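Actin-related protein 8 (Homo sapiens, PDB 4FO0) binds ATP with low basal ATPase activity, does not polymerize, and is a proposed core subunit of the INO80 chromatin-remodeling complex, which acts in transcriptional regulation and probably DNA repair. Local coordinates at residues S24-I29 / P37-H42. Numbering follows the deposited sequence.
Sequences STTLRI and PASIPH. With ATP (adenosine-5'-triphosphate), chain C.
Leu27 and Ile40 form a hydrogen-bonded antiparallel pair, Leu27 N to Ile40 O (2.7 Å) and Ile40 N to Leu27 O (2.9 Å), in the beta hairpin of strands 26-31 and 38-47. Ile29 and Ala38 bond in the same reciprocal way, and His42 N extends the ladder to Thr25 O. Between these bonds Arg28 and Ser39 form a non-hydrogen-bonded pair, whose CA atoms lie against Ala38 O and Leu27 O in CA-H...O contacts.

Apolar packing occupies the face of Leu27, Ile29, Ala38 and Ile40, where helix 170-187 packs on Leu27 through Trp181 and on Ile29 through Ala184 and Ile185. CG2 of Ile29 lies 4.1 Å from CD1 of Ile40. With CG anti to the backbone N (chi1 -166°), the His42 ring brings CD2 to 3.5 Å from Leu27 CB, while its NE2 is hydrogen-bonded to Trp181 NE1. Water 1 lies in the ring plane, joining His42 ND1 to Ser24 O.

On the other face Arg28, its chain bent at chi3 (-87°), carries its guanidinium over Thr26 CB to the ATP. There NH2 donates to O1A in a bond modelled as very short, its exact length doubtful, and NH1 shares water 2 with Ser39 OG.

The turn between strands 17-21 and 26-31, the first phosphate-binding loop of the actin fold, grips the phosphates together with Thr26: Ser24 N and OG both bond ATP O2G (OG at 2.6 Å), and the amides of Thr25 and Thr26 converge on O1B, each at 3.0 Å. These amide, hydroxyl and guanidinium donors probably offset the triphosphate's negative charge, while the backbone ladder ties the phosphate loop to strand 38-47.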
# COMPACT_ATOMS: atom_id res chain seq x y z
N SER A 24 3.47 -2.06 -4.03
CA SER A 24 3.19 -3.48 -4.21
C SER A 24 2.00 -3.68 -5.15
O SER A 24 1.99 -4.58 -5.99
CB SER A 24 2.88 -4.14 -2.86
OG SER A 24 3.96 -3.96 -1.97
N THR A 25 1.00 -2.81 -5.02
CA THR A 25 -0.23 -2.99 -5.79
C THR A 25 -0.48 -1.84 -6.77
O THR A 25 -1.02 -2.06 -7.86
CB THR A 25 -1.43 -3.27 -4.85
OG1 THR A 25 -1.32 -4.62 -4.39
CG2 THR A 25 -2.76 -3.14 -5.56
N THR A 26 -0.07 -0.64 -6.42
CA THR A 26 -0.31 0.48 -7.33
C THR A 26 0.94 1.27 -7.64
O THR A 26 1.64 1.71 -6.73
CB THR A 26 -1.36 1.45 -6.78
OG1 THR A 26 -2.58 0.73 -6.52
CG2 THR A 26 -1.63 2.56 -7.79
N LEU A 27 1.22 1.44 -8.93
CA LEU A 27 2.21 2.40 -9.37
C LEU A 27 1.57 3.80 -9.47
O LEU A 27 0.48 3.97 -10.02
CB LEU A 27 2.78 1.98 -10.72
CG LEU A 27 3.59 3.08 -11.44
CD1 LEU A 27 4.84 3.48 -10.66
CD2 LEU A 27 3.95 2.63 -12.85
N ARG A 28 2.22 4.79 -8.91
CA ARG A 28 1.73 6.16 -9.08
C ARG A 28 2.78 6.93 -9.85
O ARG A 28 3.95 7.03 -9.43
CB ARG A 28 1.34 6.79 -7.74
CG ARG A 28 -0.09 6.42 -7.38
CD ARG A 28 -0.46 6.59 -5.92
NE ARG A 28 -0.13 5.41 -5.13
CZ ARG A 28 -1.01 4.54 -4.64
NH1 ARG A 28 -2.31 4.68 -4.85
NH2 ARG A 28 -0.57 3.51 -3.92
N ILE A 29 2.39 7.43 -11.01
CA ILE A 29 3.36 8.03 -11.92
C ILE A 29 2.78 9.23 -12.66
O ILE A 29 1.59 9.23 -13.01
CB ILE A 29 3.89 6.96 -12.90
CG1 ILE A 29 4.98 7.53 -13.80
CG2 ILE A 29 2.75 6.37 -13.74
CD1 ILE A 29 5.73 6.46 -14.55
N PRO A 37 -1.41 12.17 -10.21
CA PRO A 37 -0.64 11.20 -10.99
C PRO A 37 -1.57 10.14 -11.55
O PRO A 37 -2.65 9.94 -11.00
CB PRO A 37 0.25 10.55 -9.93
CG PRO A 37 -0.59 10.58 -8.69
CD PRO A 37 -1.32 11.91 -8.76
N ALA A 38 -1.15 9.45 -12.60
CA ALA A 38 -1.84 8.23 -13.00
C ALA A 38 -1.60 7.12 -11.97
O ALA A 38 -0.52 7.04 -11.35
CB ALA A 38 -1.40 7.79 -14.37
N SER A 39 -2.61 6.29 -11.78
CA SER A 39 -2.56 5.19 -10.84
C SER A 39 -2.79 3.91 -11.60
O SER A 39 -3.85 3.71 -12.19
CB SER A 39 -3.62 5.33 -9.75
OG SER A 39 -3.20 6.21 -8.71
N ILE A 40 -1.79 3.04 -11.61
CA ILE A 40 -1.86 1.80 -12.36
C ILE A 40 -1.65 0.61 -11.45
O ILE A 40 -0.75 0.64 -10.59
CB ILE A 40 -0.77 1.76 -13.46
CG1 ILE A 40 -1.03 2.85 -14.50
CG2 ILE A 40 -0.69 0.39 -14.11
CD1 ILE A 40 -0.76 4.23 -13.98
N PRO A 41 -2.47 -0.43 -11.62
CA PRO A 41 -2.19 -1.72 -10.96
C PRO A 41 -0.81 -2.15 -11.38
O PRO A 41 -0.54 -2.29 -12.57
CB PRO A 41 -3.24 -2.67 -11.55
CG PRO A 41 -4.36 -1.74 -12.02
CD PRO A 41 -3.69 -0.46 -12.45
N HIS A 42 0.07 -2.34 -10.42
CA HIS A 42 1.47 -2.57 -10.74
C HIS A 42 1.69 -4.05 -11.01
O HIS A 42 2.27 -4.78 -10.19
CB HIS A 42 2.30 -2.09 -9.57
CG HIS A 42 3.75 -1.97 -9.88
ND1 HIS A 42 4.68 -2.86 -9.41
CD2 HIS A 42 4.41 -1.08 -10.65
CE1 HIS A 42 5.87 -2.51 -9.87
NE2 HIS A 42 5.74 -1.43 -10.61
PG ATP C . 2.62 -0.97 -0.41
O1G ATP C . 2.79 0.44 0.08
O2G ATP C . 3.67 -1.45 -1.39
O3G ATP C . 2.29 -2.00 0.65
PB ATP C . 0.72 0.30 -2.21
O1B ATP C . 0.23 -0.39 -3.46
O2B ATP C . 1.61 1.53 -2.23
O3B ATP C . 1.29 -0.90 -1.30
PA ATP C . -1.51 1.87 -1.39
O1A ATP C . -2.00 1.98 -2.81
O2A ATP C . -0.91 3.05 -0.66
O3A ATP C . -0.56 0.59 -1.29
O5' ATP C . -2.74 1.35 -0.51
C5' ATP C . -3.44 0.22 -1.00
C4' ATP C . -4.36 -0.27 0.10
O4' ATP C . -5.23 0.80 0.44
C3' ATP C . -5.25 -1.43 -0.34
O3' ATP C . -5.19 -2.47 0.63
C2' ATP C . -6.63 -0.83 -0.39
O2' ATP C . -7.65 -1.77 -0.07
C1' ATP C . -6.51 0.23 0.67
N9 ATP C . -7.62 1.20 0.56
C8 ATP C . -7.84 2.04 -0.46
N7 ATP C . -8.95 2.78 -0.23
C5 ATP C . -9.44 2.41 0.96
C6 ATP C . -10.60 2.79 1.78
N6 ATP C . -11.45 3.76 1.35
N1 ATP C . -10.77 2.15 2.97
C2 ATP C . -9.92 1.19 3.40
N3 ATP C . -8.85 0.79 2.68
C4 ATP C . -8.56 1.36 1.48
O HOH W 1 3.95 -5.25 -7.87
O HOH W 2 -4.52 6.13 -6.12